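Local coordinates for protein response regulator (Caulobacter vibrioides, PDB 3N0R) that regulates the stress response as a PhyR response regulator, probably sequestering an anti-sigma factor through its sigma-like domain when its receiver domain is phosphorylated, at residues 174-179 / 260-265; 160-165 / 184-189; 50-55 / 78-83; 113-118 / 137-142. The protein carries 1 engineered substitution. All blocks are in the same frame, centred on the assembly; numbering follows the deposited sequence.

Contact 1. Residues 174-179 / 260-265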
loop_
_atom_site.group_PDB
_atom_site.type_symbol
_atom_site.label_atom_id
_atom_site.label_comp_id
_atom_site.label_asym_id
_atom_site.label_seq_id
_atom_site.Cartn_x
_atom_site.Cartn_y
_atom_site.Cartn_z
ATOM N N ALA A 174 1.203 -9.714 -19.301
ATOM C CA ALA A 174 -0.036 -10.469 -19.483
ATOM C C ALA A 174 -0.690 -10.801 -18.142
ATOM O O ALA A 174 -1.919 -10.758 -18.026
ATOM C CB ALA A 174 0.228 -11.733 -20.273
ATOM N N ASP A 175 0.121 -11.133 -17.137
ATOM C CA ASP A 175 -0.395 -11.454 -15.810
ATOM C C ASP A 175 -1.108 -10.246 -15.223
ATOM O O ASP A 175 -2.197 -10.372 -14.656
ATOM C CB ASP A 175 0.728 -11.811 -14.834
ATOM C CG ASP A 175 1.311 -13.192 -15.041
ATOM O OD1 ASP A 175 0.720 -14.029 -15.755
ATOM O OD2 ASP A 175 2.385 -13.445 -14.450
ATOM N N ILE A 176 -0.486 -9.071 -15.304
ATOM C CA ILE A 176 -1.105 -7.905 -14.699
ATOM C C ILE A 176 -2.350 -7.460 -15.478
ATOM O O ILE A 176 -3.329 -7.038 -14.874
ATOM C CB ILE A 176 -0.091 -6.756 -14.417
ATOM C CG1 ILE A 176 -0.701 -5.717 -13.469
ATOM C CG2 ILE A 176 0.365 -6.097 -15.684
ATOM C CD1 ILE A 176 -1.040 -6.250 -12.089
ATOM N N GLU A 177 -2.334 -7.590 -16.804
ATOM C CA GLU A 177 -3.542 -7.308 -17.578
ATOM C C GLU A 177 -4.698 -8.198 -17.111
ATOM O O GLU A 177 -5.837 -7.742 -16.965
ATOM C CB GLU A 177 -3.307 -7.508 -19.081
ATOM C CG GLU A 177 -4.561 -7.288 -19.947
ATOM C CD GLU A 177 -5.414 -8.549 -20.106
ATOM O OE1 GLU A 177 -4.915 -9.667 -19.848
ATOM O OE2 GLU A 177 -6.601 -8.426 -20.485
ATOM N N ALA A 178 -4.404 -9.471 -16.866
ATOM C CA ALA A 178 -5.443 -10.404 -16.451
ATOM C C ALA A 178 -6.020 -10.002 -15.102
ATOM O O ALA A 178 -7.236 -10.010 -14.908
ATOM C CB ALA A 178 -4.896 -11.819 -16.397
ATOM N N LEU A 179 -5.142 -9.636 -14.170
ATOM C CA LEU A 179 -5.594 -9.240 -12.844
ATOM C C LEU A 179 -6.429 -7.956 -12.907
ATOM O O LEU A 179 -7.466 -7.844 -12.257
ATOM C CB LEU A 179 -4.405 -9.092 -11.894
ATOM C CG LEU A 179 -3.697 -10.415 -11.581
ATOM C CD1 LEU A 179 -2.446 -10.167 -10.743
ATOM C CD2 LEU A 179 -4.631 -11.365 -10.858
ATOM N N LYS A 260 6.286 -8.129 -8.315
ATOM C CA LYS A 260 6.219 -9.230 -9.278
ATOM C C LYS A 260 7.216 -10.301 -8.819
ATOM O O LYS A 260 8.291 -9.964 -8.333
ATOM C CB LYS A 260 6.541 -8.739 -10.697
ATOM C CG LYS A 260 7.901 -8.056 -10.833
ATOM C CD LYS A 260 8.254 -7.727 -12.282
ATOM C CE LYS A 260 9.607 -7.035 -12.359
ATOM N NZ LYS A 260 10.017 -6.742 -13.761
ATOM N N PRO A 261 6.860 -11.596 -8.939
ATOM C CA PRO A 261 5.593 -12.127 -9.464
ATOM C C PRO A 261 4.403 -11.796 -8.561
ATOM O O PRO A 261 4.567 -11.607 -7.358
ATOM C CB PRO A 261 5.833 -13.639 -9.490
ATOM C CG PRO A 261 6.846 -13.876 -8.425
ATOM C CD PRO A 261 7.742 -12.668 -8.439
ATOM N N PHE A 262 3.212 -11.753 -9.149
ATOM C CA PHE A 262 2.041 -11.201 -8.482
ATOM C C PHE A 262 1.322 -12.180 -7.572
ATOM O O PHE A 262 1.093 -13.325 -7.932
ATOM C CB PHE A 262 1.063 -10.652 -9.525
ATOM C CG PHE A 262 1.689 -9.663 -10.462
ATOM C CD1 PHE A 262 2.198 -8.473 -9.982
ATOM C CD2 PHE A 262 1.791 -9.934 -11.817
ATOM C CE1 PHE A 262 2.787 -7.553 -10.836
ATOM C CE2 PHE A 262 2.380 -9.019 -12.685
ATOM C CZ PHE A 262 2.884 -7.826 -12.187
ATOM N N GLN A 263 0.954 -11.702 -6.389
ATOM C CA GLN A 263 -0.058 -12.361 -5.581
ATOM C C GLN A 263 -1.308 -11.530 -5.781
ATOM O O GLN A 263 -1.304 -10.345 -5.469
ATOM C CB GLN A 263 0.336 -12.373 -4.107
ATOM C CG GLN A 263 1.397 -13.401 -3.769
ATOM C CD GLN A 263 1.660 -13.490 -2.281
ATOM O OE1 GLN A 263 2.077 -12.516 -1.653
ATOM N NE2 GLN A 263 1.407 -14.661 -1.704
ATOM N N PRO A 264 -2.374 -12.137 -6.324
ATOM C CA PRO A 264 -3.570 -11.392 -6.741
ATOM C C PRO A 264 -4.154 -10.446 -5.692
ATOM O O PRO A 264 -4.539 -9.338 -6.051
ATOM C CB PRO A 264 -4.570 -12.498 -7.085
ATOM C CG PRO A 264 -3.716 -13.634 -7.519
ATOM C CD PRO A 264 -2.481 -13.570 -6.657
ATOM N N GLU A 265 -4.234 -10.861 -4.432
ATOM C CA GLU A 265 -4.871 -10.008 -3.436
ATOM C C GLU A 265 -4.091 -8.724 -3.197
ATOM O O GLU A 265 -4.680 -7.700 -2.859
ATOM C CB GLU A 265 -5.101 -10.758 -2.123
ATOM C CG GLU A 265 -6.248 -11.764 -2.175
ATOM C CD GLU A 265 -7.618 -11.092 -2.240
ATOM O OE1 GLU A 265 -8.088 -10.593 -1.193
ATOM O OE2 GLU A 265 -8.229 -11.068 -3.333
HETATM O O HOH W 1 3.419 -13.039 -11.803
#
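Ile176 and Phe262 face each other where one side of helix 170-182 meets the loop that runs into helix 264-277, their CA atoms 7.7 Å apart; at Leu179 and Pro264 the two backbones draw closer, to 6.8 Å between CA atoms. Residues 174-179 are regular helix, whereas residues 260-263 are extended, with a cis peptide bond before Pro261 and Gln263 in the N-cap position of the following helix. Phe262 fills the gap. Its CG stands anti to the carbonyl carbon (chi1 -54°), which carries the ring towards the helix. In the conformer modelled, the methyl CD1 of Ile176 sits over one face in a CH-pi contact, 4.2 Å from the ring centroid and only 11° off the normal. Asp175 comes to the ring edge with its CB, 3.7 Å from Phe262 CD2, while its carboxylate turns to a water that gives OD2 a hydrogen bond of 2.9 Å and takes one from Phe262 N. An aspartate suits this margin because its methylene packs against the ring as its polar end joins the water. Leu179 spreads its two methyls over two neighbours: CD1 lies 3.7 Å from Phe262 CB, and CD2 lies 3.9 Å from Pro264 CB. Proline fits the first turn of a helix, where its missing N-H costs no helical bond. Lys260, just before the cis proline, forms salt bridges with Glu169 and with Asp212, the predicted phosphorylation site. A conserved lysine followed by a cis proline after the fifth strand is characteristic of receiver domains, and here it places Lys260 beside the probable phosphoacceptor.

Contact 2. Residues 160-165 / 184-189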
loop_
_atom_site.group_PDB
_atom_site.type_symbol
_atom_site.label_atom_id
_atom_site.label_comp_id
_atom_site.label_asym_id
_atom_site.label_seq_id
_atom_site.Cartn_x
_atom_site.Cartn_y
_atom_site.Cartn_z
ATOM N N ALA A 160 -15.284 1.214 -12.566
ATOM C CA ALA A 160 -14.368 0.767 -13.609
ATOM C C ALA A 160 -13.646 1.972 -14.191
ATOM O O ALA A 160 -14.259 3.013 -14.465
ATOM C CB ALA A 160 -15.124 0.034 -14.709
ATOM N N THR A 161 -12.353 1.825 -14.406
ATOM C CA THR A 161 -11.599 2.896 -15.022
ATOM C C THR A 161 -10.702 2.358 -16.123
ATOM O O THR A 161 -10.593 1.141 -16.323
ATOM C CB THR A 161 -10.808 3.697 -13.972
ATOM O OG1 THR A 161 -10.289 4.901 -14.553
ATOM C CG2 THR A 161 -9.692 2.859 -13.372
ATOM N N GLU A 162 -10.087 3.279 -16.850
ATOM C CA GLU A 162 -9.170 2.922 -17.917
ATOM C C GLU A 162 -7.755 2.833 -17.375
ATOM O O GLU A 162 -7.293 3.736 -16.675
ATOM C CB GLU A 162 -9.240 3.958 -19.037
ATOM C CG GLU A 162 -10.581 3.988 -19.736
ATOM C CD GLU A 162 -10.618 4.965 -20.891
ATOM O OE1 GLU A 162 -9.568 5.567 -21.201
ATOM O OE2 GLU A 162 -11.702 5.128 -21.488
ATOM N N VAL A 163 -7.078 1.740 -17.696
ATOM C CA VAL A 163 -5.771 1.450 -17.130
ATOM C C VAL A 163 -4.724 1.270 -18.214
ATOM O O VAL A 163 -4.926 0.508 -19.167
ATOM C CB VAL A 163 -5.832 0.176 -16.265
ATOM C CG1 VAL A 163 -4.489 -0.091 -15.622
ATOM C CG2 VAL A 163 -6.924 0.319 -15.209
ATOM N N LEU A 164 -3.600 1.969 -18.059
ATOM C CA LEU A 164 -2.422 1.770 -18.908
ATOM C C LEU A 164 -1.384 0.974 -18.128
ATOM O O LEU A 164 -1.093 1.288 -16.965
ATOM C CB LEU A 164 -1.827 3.127 -19.302
ATOM C CG LEU A 164 -0.469 3.089 -20.003
ATOM C CD1 LEU A 164 -0.571 2.383 -21.356
ATOM C CD2 LEU A 164 0.060 4.502 -20.195
ATOM N N ILE A 165 -0.844 -0.063 -18.760
ATOM C CA ILE A 165 0.236 -0.844 -18.168
ATOM C C ILE A 165 1.524 -0.542 -18.928
ATOM O O ILE A 165 1.522 -0.526 -20.157
ATOM C CB ILE A 165 -0.086 -2.357 -18.243
ATOM C CG1 ILE A 165 -1.328 -2.679 -17.406
ATOM C CG2 ILE A 165 1.121 -3.196 -17.801
ATOM C CD1 ILE A 165 -1.962 -3.990 -17.735
ATOM N N GLY A 184 -12.551 -5.781 -13.069
ATOM C CA GLY A 184 -13.582 -5.035 -13.763
ATOM C C GLY A 184 -13.101 -3.793 -14.493
ATOM O O GLY A 184 -13.920 -3.073 -15.068
ATOM N N HIS A 185 -11.793 -3.544 -14.497
ATOM C CA HIS A 185 -11.264 -2.355 -15.156
ATOM C C HIS A 185 -10.957 -2.619 -16.623
ATOM O O HIS A 185 -10.904 -3.765 -17.064
ATOM C CB HIS A 185 -10.031 -1.835 -14.417
ATOM C CG HIS A 185 -10.331 -1.391 -13.022
ATOM N ND1 HIS A 185 -11.194 -0.352 -12.752
ATOM C CD2 HIS A 185 -9.912 -1.860 -11.822
ATOM C CE1 HIS A 185 -11.292 -0.199 -11.442
ATOM N NE2 HIS A 185 -10.517 -1.096 -10.855
ATOM N N ASP A 186 -10.743 -1.544 -17.372
ATOM C CA ASP A 186 -10.545 -1.617 -18.816
ATOM C C ASP A 186 -9.103 -1.280 -19.149
ATOM O O ASP A 186 -8.691 -0.131 -19.030
ATOM C CB ASP A 186 -11.487 -0.602 -19.480
ATOM C CG ASP A 186 -11.356 -0.554 -20.987
ATOM O OD1 ASP A 186 -10.906 -1.545 -21.599
ATOM O OD2 ASP A 186 -11.738 0.488 -21.566
ATOM N N VAL A 187 -8.332 -2.273 -19.560
ATOM C CA VAL A 187 -6.955 -2.035 -19.968
ATOM C C VAL A 187 -6.960 -1.467 -21.369
ATOM O O VAL A 187 -7.389 -2.127 -22.305
ATOM C CB VAL A 187 -6.109 -3.321 -19.911
ATOM C CG1 VAL A 187 -4.713 -3.091 -20.498
ATOM C CG2 VAL A 187 -6.004 -3.792 -18.464
ATOM N N THR A 188 -6.498 -0.234 -21.513
ATOM C CA THR A 188 -6.546 0.410 -22.816
ATOM C C THR A 188 -5.260 0.255 -23.627
ATOM O O THR A 188 -5.283 0.436 -24.832
ATOM C CB THR A 188 -6.887 1.881 -22.686
ATOM O OG1 THR A 188 -5.923 2.498 -21.831
ATOM C CG2 THR A 188 -8.294 2.057 -22.103
ATOM N N ASP A 189 -4.143 -0.066 -22.974
ATOM C CA ASP A 189 -2.926 -0.417 -23.701
ATOM C C ASP A 189 -1.905 -1.011 -22.743
ATOM O O ASP A 189 -2.014 -0.867 -21.520
ATOM C CB ASP A 189 -2.323 0.793 -24.435
ATOM C CG ASP A 189 -1.575 0.407 -25.719
ATOM O OD1 ASP A 189 -1.332 -0.787 -25.982
ATOM O OD2 ASP A 189 -1.230 1.328 -26.489
HETATM O O HOH W 2 -6.624 5.038 -21.135
#
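Val163 and Val187 pair across two parallel strands, 162-165 and 186-189, whose axes over these short segments come within 4.5 Å and are inclined at 48°. The backbone grip is close: Asp186 N donates to Thr161 O almost straight (172°), Val163 N reaches Asp186 O at 2.8 Å, and Thr188 N returns to Val163 O at 2.9 Å. Ile165 N to Asp189 O is longer, at 3.1 Å. Before the strands begin, His185 adds a side-chain bond: its ND1 takes the N-H of Thr161 at 3.0 Å, with the donor close to the imidazole plane, so this nitrogen must be the unprotonated one. On the face of Val163 and Val187, the branched residues favoured in strands form an apolar layer: Val163 packs through CG2 on the CB of His185, and Ile165 CD1 lies 4.0 Å from Val187 CG1. Gly184, with positive phi in a Schellman motif ending the preceding helix, allows the tight turn into this strand.

The face of Glu162 and Asp186 is looser and more polar. Their side chains run side by side with carboxylate planes 83° apart, and the like charges stay separated. Glu162 forms a salt bridge with Arg204, which should ease that repulsion, and a water links its OE1 to Thr188 OG1. Thr188 CG2 meanwhile rests 3.7 Å from Glu162 CB.

The two strands belong to a beta-alpha-beta unit: helix 170-182 crosses over the valine face, touching it through Val180 and Ile176, and helix 264-277 meets His185. Helix 194-203 covers Leu164 on the other face, while strand 208-212 continues the sheet beyond 162-166.

Contact 3. Residues 50-55 / 78-83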
loop_
_atom_site.group_PDB
_atom_site.type_symbol
_atom_site.label_atom_id
_atom_site.label_comp_id
_atom_site.label_asym_id
_atom_site.label_seq_id
_atom_site.Cartn_x
_atom_site.Cartn_y
_atom_site.Cartn_z
ATOM N N HIS A 50 6.917 8.708 7.959
ATOM C CA HIS A 50 7.069 9.405 9.220
ATOM C C HIS A 50 6.447 8.591 10.354
ATOM O O HIS A 50 7.030 8.456 11.435
ATOM C CB HIS A 50 6.415 10.774 9.127
ATOM C CG HIS A 50 6.645 11.631 10.330
ATOM N ND1 HIS A 50 5.727 12.561 10.756
ATOM C CD2 HIS A 50 7.695 11.721 11.182
ATOM C CE1 HIS A 50 6.194 13.185 11.825
ATOM N NE2 HIS A 50 7.393 12.700 12.097
ATOM N N TYR A 51 5.256 8.047 10.113
ATOM C CA TYR A 51 4.575 7.308 11.168
ATOM C C TYR A 51 5.399 6.077 11.563
ATOM O O TYR A 51 5.490 5.728 12.749
ATOM C CB TYR A 51 3.163 6.902 10.729
ATOM C CG TYR A 51 2.160 8.036 10.608
ATOM C CD1 TYR A 51 2.510 9.362 10.864
ATOM C CD2 TYR A 51 0.847 7.766 10.245
ATOM C CE1 TYR A 51 1.576 10.379 10.754
ATOM C CE2 TYR A 51 -0.083 8.775 10.129
ATOM C CZ TYR A 51 0.286 10.080 10.390
ATOM O OH TYR A 51 -0.642 11.093 10.268
ATOM N N VAL A 52 6.004 5.423 10.572
ATOM C CA VAL A 52 6.857 4.286 10.864
ATOM C C VAL A 52 8.107 4.708 11.654
ATOM O O VAL A 52 8.498 4.043 12.617
ATOM C CB VAL A 52 7.253 3.539 9.579
ATOM C CG1 VAL A 52 8.342 2.508 9.865
ATOM C CG2 VAL A 52 6.032 2.890 8.959
ATOM N N ARG A 53 8.738 5.811 11.256
ATOM C CA ARG A 53 9.937 6.274 11.941
ATOM C C ARG A 53 9.652 6.555 13.419
ATOM O O ARG A 53 10.453 6.208 14.293
ATOM C CB ARG A 53 10.504 7.514 11.249
ATOM C CG ARG A 53 11.873 7.927 11.762
ATOM C CD ARG A 53 12.453 9.064 10.937
ATOM N NE ARG A 53 11.641 10.278 11.010
ATOM C CZ ARG A 53 11.747 11.188 11.974
ATOM N NH1 ARG A 53 12.623 11.018 12.956
ATOM N NH2 ARG A 53 10.975 12.268 11.962
ATOM N N VAL A 54 8.510 7.175 13.700
ATOM C CA VAL A 54 8.126 7.468 15.076
ATOM C C VAL A 54 7.968 6.174 15.878
ATOM O O VAL A 54 8.450 6.077 17.016
ATOM C CB VAL A 54 6.827 8.286 15.118
ATOM C CG1 VAL A 54 6.250 8.312 16.540
ATOM C CG2 VAL A 54 7.081 9.705 14.584
ATOM N N ALA A 55 7.300 5.173 15.299
ATOM C CA ALA A 55 7.132 3.893 15.994
ATOM C C ALA A 55 8.488 3.228 16.268
ATOM O O ALA A 55 8.731 2.702 17.364
ATOM C CB ALA A 55 6.236 2.967 15.186
ATOM N N ARG A 78 1.253 -4.111 15.769
ATOM C CA ARG A 78 0.422 -3.782 16.917
ATOM C C ARG A 78 0.860 -2.461 17.560
ATOM O O ARG A 78 0.029 -1.618 17.893
ATOM C CB ARG A 78 0.453 -4.930 17.923
ATOM C CG ARG A 78 -0.369 -4.698 19.164
ATOM C CD ARG A 78 -0.355 -5.939 20.054
ATOM N NE ARG A 78 -1.160 -5.754 21.257
ATOM C CZ ARG A 78 -1.234 -6.627 22.255
ATOM N NH1 ARG A 78 -0.546 -7.761 22.202
ATOM N NH2 ARG A 78 -1.999 -6.368 23.306
ATOM N N VAL A 79 2.166 -2.277 17.732
ATOM C CA VAL A 79 2.694 -1.025 18.269
ATOM C C VAL A 79 2.326 0.155 17.362
ATOM O O VAL A 79 1.888 1.203 17.837
ATOM C CB VAL A 79 4.219 -1.126 18.485
ATOM C CG1 VAL A 79 4.842 0.253 18.622
ATOM C CG2 VAL A 79 4.501 -1.994 19.715
ATOM N N PHE A 80 2.501 -0.021 16.054
ATOM C CA PHE A 80 2.138 1.021 15.098
ATOM C C PHE A 80 0.667 1.421 15.266
ATOM O O PHE A 80 0.327 2.600 15.281
ATOM C CB PHE A 80 2.395 0.511 13.681
ATOM C CG PHE A 80 2.113 1.526 12.605
ATOM C CD1 PHE A 80 0.828 1.677 12.098
ATOM C CD2 PHE A 80 3.125 2.339 12.107
ATOM C CE1 PHE A 80 0.561 2.605 11.109
ATOM C CE2 PHE A 80 2.868 3.264 11.104
ATOM C CZ PHE A 80 1.590 3.413 10.616
ATOM N N HIS A 81 -0.204 0.424 15.421
ATOM C CA HIS A 81 -1.625 0.687 15.613
ATOM C C HIS A 81 -1.947 1.367 16.940
ATOM O O HIS A 81 -2.842 2.206 17.008
ATOM C CB HIS A 81 -2.416 -0.608 15.457
ATOM C CG HIS A 81 -2.737 -0.932 14.037
ATOM N ND1 HIS A 81 -4.035 -0.952 13.578
ATOM C CD2 HIS A 81 -1.950 -1.206 12.968
ATOM C CE1 HIS A 81 -4.041 -1.231 12.287
ATOM N NE2 HIS A 81 -2.791 -1.372 11.882
ATOM N N ALA A 82 -1.238 0.998 18.003
ATOM C CA ALA A 82 -1.418 1.659 19.300
ATOM C C ALA A 82 -1.078 3.149 19.209
ATOM O O ALA A 82 -1.777 3.999 19.770
ATOM C CB ALA A 82 -0.559 0.981 20.375
ATOM N N ILE A 83 0.009 3.462 18.506
ATOM C CA ILE A 83 0.446 4.843 18.381
ATOM C C ILE A 83 -0.487 5.659 17.489
ATOM O O ILE A 83 -0.883 6.760 17.867
ATOM C CB ILE A 83 1.896 4.941 17.856
ATOM C CG1 ILE A 83 2.865 4.320 18.870
ATOM C CG2 ILE A 83 2.271 6.384 17.573
ATOM C CD1 ILE A 83 4.283 4.113 18.339
#
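Phe80 reaches across from helix 72-84 to Tyr51, Val52 and Ala55 of helix 45-60, an apolar helix-helix contact within the all-helical sigma2-like part of PhyR. The short segments cross at 106°, their axes 9.8 Å apart, and the backbones come nearest at Ala55 and Phe80, 5.8 Å between CA atoms. The small alanine suits this point of nearest backbone approach. With CG anti to the backbone N (chi1 -177°), the Phe80 ring extends towards the other helix, and its CE2 touches Tyr51 CB at 3.7 Å and Val52 CG2 at 3.8 Å. The CZ of Phe80 also lies near the plane of the Tyr51 ring, at its edge, while the hydroxyl end of the tyrosine leads away from the contact. One turn later Ile83, beta-branched and so limited in its rotamers, extends its CD1 to the same alanine.

Farther out, Ile34 and Ala38 of helix 31-42 pack on Phe80, and Ile34 also touches Val52, closing the apolar cluster with a third helix. Trp84 positions Tyr51 twice, stacking on its ring and donating its indole NE1 to the Tyr51 carbonyl. At the crossing itself, Ile83 CD1 sits 3.7 Å from Ala55 CA and 3.9 Å from its CB.

Contact 4. Residues 113-118 / 137-142; sequences APRSRQ and LDCDFG
Arg115 and Leu137 slide past each other in opposite directions, the guanidinium travelling to the leucine's backbone while the isobutyl group runs back towards the arginine's helix. Bent at chi3 (64°), the arginine presents its NH1 and NH2 end-on to a single atom, Leu137 O, each at 3.0 Å. That oxygen lies in the guanidinium plane, but the two bonds differ at the acceptor: NH1 approaches in the carbonyl plane on a lone pair, whereas NH2 stands 43° above that plane. Cys139 CB comes to the guanidinium edge, 3.6 Å from NH2, and Leu137 CD2 lies over one of its faces. The same methyl reaches the amide of Gln118, with CD2 3.4 Å from OE1. This amide is held in turn by its other end, NE2 donating to Ala113 O at 2.9 Å with the acceptor only 2° out of the amide plane.

Leu137 ends helix 130-137, and Asp138 follows with positive phi; Asp140 then caps helix 141-156 by receiving Glu143 N. Arginine suits its place because a helix's last carbonyls lack the usual N-H partners. Its positive charge also probably interacts favourably with the negative end of the helix dipole, so one flexible side chain ties helix 115-125 to the end of helix 130-137 within the sigma-like domain.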
loop_
_atom_site.group_PDB
_atom_site.type_symbol
_atom_site.label_atom_id
_atom_site.label_comp_id
_atom_site.label_asym_id
_atom_site.label_seq_id
_atom_site.Cartn_x
_atom_site.Cartn_y
_atom_site.Cartn_z
ATOM N N ALA A 113 -8.831 6.157 6.700
ATOM C CA ALA A 113 -8.285 4.871 7.122
ATOM C C ALA A 113 -9.119 4.227 8.228
ATOM O O ALA A 113 -8.621 3.991 9.326
ATOM C CB ALA A 113 -6.826 5.035 7.567
ATOM N N PRO A 114 -10.397 3.932 7.940
ATOM C CA PRO A 114 -11.226 3.280 8.961
ATOM C C PRO A 114 -10.727 1.867 9.243
ATOM O O PRO A 114 -9.946 1.292 8.463
ATOM C CB PRO A 114 -12.607 3.231 8.300
ATOM C CG PRO A 114 -12.298 3.148 6.830
ATOM C CD PRO A 114 -11.105 4.062 6.652
ATOM N N ARG A 115 -11.171 1.310 10.364
ATOM C CA ARG A 115 -10.738 -0.022 10.768
ATOM C C ARG A 115 -11.009 -1.080 9.701
ATOM O O ARG A 115 -10.222 -2.004 9.535
ATOM C CB ARG A 115 -11.313 -0.406 12.140
ATOM C CG ARG A 115 -10.503 0.228 13.279
ATOM C CD ARG A 115 -11.110 0.094 14.645
ATOM N NE ARG A 115 -11.217 -1.280 15.125
ATOM C CZ ARG A 115 -10.249 -1.989 15.706
ATOM N NH1 ARG A 115 -9.006 -1.516 15.850
ATOM N NH2 ARG A 115 -10.533 -3.207 16.136
ATOM N N SER A 116 -12.101 -0.945 8.956
ATOM C CA SER A 116 -12.375 -1.905 7.886
ATOM C C SER A 116 -11.239 -1.927 6.866
ATOM O O SER A 116 -10.803 -2.990 6.419
ATOM C CB SER A 116 -13.693 -1.573 7.191
ATOM O OG SER A 116 -13.687 -0.229 6.745
ATOM N N ARG A 117 -10.761 -0.746 6.496
ATOM C CA ARG A 117 -9.702 -0.655 5.500
ATOM C C ARG A 117 -8.365 -1.156 6.044
ATOM O O ARG A 117 -7.596 -1.798 5.324
ATOM C CB ARG A 117 -9.566 0.774 4.986
ATOM C CG ARG A 117 -8.753 0.882 3.721
ATOM C CD ARG A 117 -9.364 0.105 2.547
ATOM N NE ARG A 117 -10.739 0.503 2.249
ATOM C CZ ARG A 117 -11.118 1.203 1.178
ATOM N NH1 ARG A 117 -10.232 1.598 0.269
ATOM N NH2 ARG A 117 -12.402 1.497 1.009
ATOM N N GLN A 118 -8.105 -0.900 7.323
ATOM C CA GLN A 118 -6.930 -1.456 7.972
ATOM C C GLN A 118 -6.965 -2.982 7.901
ATOM O O GLN A 118 -5.981 -3.604 7.528
ATOM C CB GLN A 118 -6.875 -1.010 9.432
ATOM C CG GLN A 118 -6.750 0.485 9.620
ATOM C CD GLN A 118 -7.073 0.891 11.036
ATOM O OE1 GLN A 118 -6.782 0.155 11.976
ATOM N NE2 GLN A 118 -7.692 2.054 11.202
ATOM N N LEU A 137 -5.233 -5.365 15.424
ATOM C CA LEU A 137 -6.386 -4.484 15.610
ATOM C C LEU A 137 -6.966 -4.565 17.019
ATOM O O LEU A 137 -7.807 -3.748 17.390
ATOM C CB LEU A 137 -7.475 -4.845 14.598
ATOM C CG LEU A 137 -7.083 -4.580 13.148
ATOM C CD1 LEU A 137 -8.011 -5.345 12.215
ATOM C CD2 LEU A 137 -7.125 -3.094 12.869
ATOM N N ASP A 138 -6.541 -5.559 17.794
ATOM C CA ASP A 138 -7.094 -5.792 19.131
ATOM C C ASP A 138 -8.602 -6.067 19.089
ATOM O O ASP A 138 -9.385 -5.435 19.801
ATOM C CB ASP A 138 -6.773 -4.614 20.058
ATOM C CG ASP A 138 -7.004 -4.938 21.522
ATOM O OD1 ASP A 138 -7.078 -6.135 21.873
ATOM O OD2 ASP A 138 -7.102 -3.988 22.326
ATOM N N CYS A 139 -9.004 -7.021 18.254
ATOM C CA CYS A 139 -10.403 -7.417 18.164
ATOM C C CYS A 139 -10.482 -8.927 18.012
ATOM O O CYS A 139 -9.457 -9.598 17.934
ATOM C CB CYS A 139 -11.091 -6.713 16.983
ATOM S SG CYS A 139 -10.490 -7.189 15.345
ATOM N N ASP A 140 -11.695 -9.471 17.977
ATOM C CA ASP A 140 -11.839 -10.912 17.809
ATOM C C ASP A 140 -11.937 -11.336 16.341
ATOM O O ASP A 140 -11.965 -10.498 15.432
ATOM C CB ASP A 140 -12.947 -11.518 18.701
ATOM C CG ASP A 140 -14.361 -11.174 18.249
ATOM O OD1 ASP A 140 -14.560 -10.644 17.147
ATOM O OD2 ASP A 140 -15.302 -11.467 19.015
ATOM N N PHE A 141 -11.943 -12.644 16.115
ATOM C CA PHE A 141 -11.932 -13.180 14.761
ATOM C C PHE A 141 -13.160 -12.739 13.968
ATOM O O PHE A 141 -13.055 -12.312 12.816
ATOM C CB PHE A 141 -11.848 -14.706 14.805
ATOM C CG PHE A 141 -11.668 -15.340 13.459
ATOM C CD1 PHE A 141 -12.760 -15.744 12.712
ATOM C CD2 PHE A 141 -10.397 -15.537 12.943
ATOM C CE1 PHE A 141 -12.586 -16.335 11.471
ATOM C CE2 PHE A 141 -10.216 -16.127 11.706
ATOM C CZ PHE A 141 -11.312 -16.517 10.968
ATOM N N GLY A 142 -14.328 -12.843 14.585
ATOM C CA GLY A 142 -15.559 -12.453 13.920
ATOM C C GLY A 142 -15.540 -11.001 13.470
ATOM O O GLY A 142 -16.003 -10.654 12.381
#

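Contacts 1 and 2 share the receiver domain and touch: Glu177 CA of contact 1 lies 3.7 Å from Ile165 CD1 of contact 2, so helix 170-182 packs on both the sheet and the loop after the fifth strand. Through Lys260, contact 1 is also tied to Asp212, the predicted phosphorylation site. Contacts 3 and 4 lie in the helical part, in its sigma2 and sigma-like portions respectively, where His81 CE1 meets Gln118 OE1 at 3.1 Å. The centres of contacts 2 and 3 are about 35 Å apart, the nearest atoms of contacts 1 and 4 about 11 Å. Arg117, in segment 113-118, does connect the two regions, hydrogen-bonding Gln273 and making a cation-pi contact with Phe276 of helix 264-277.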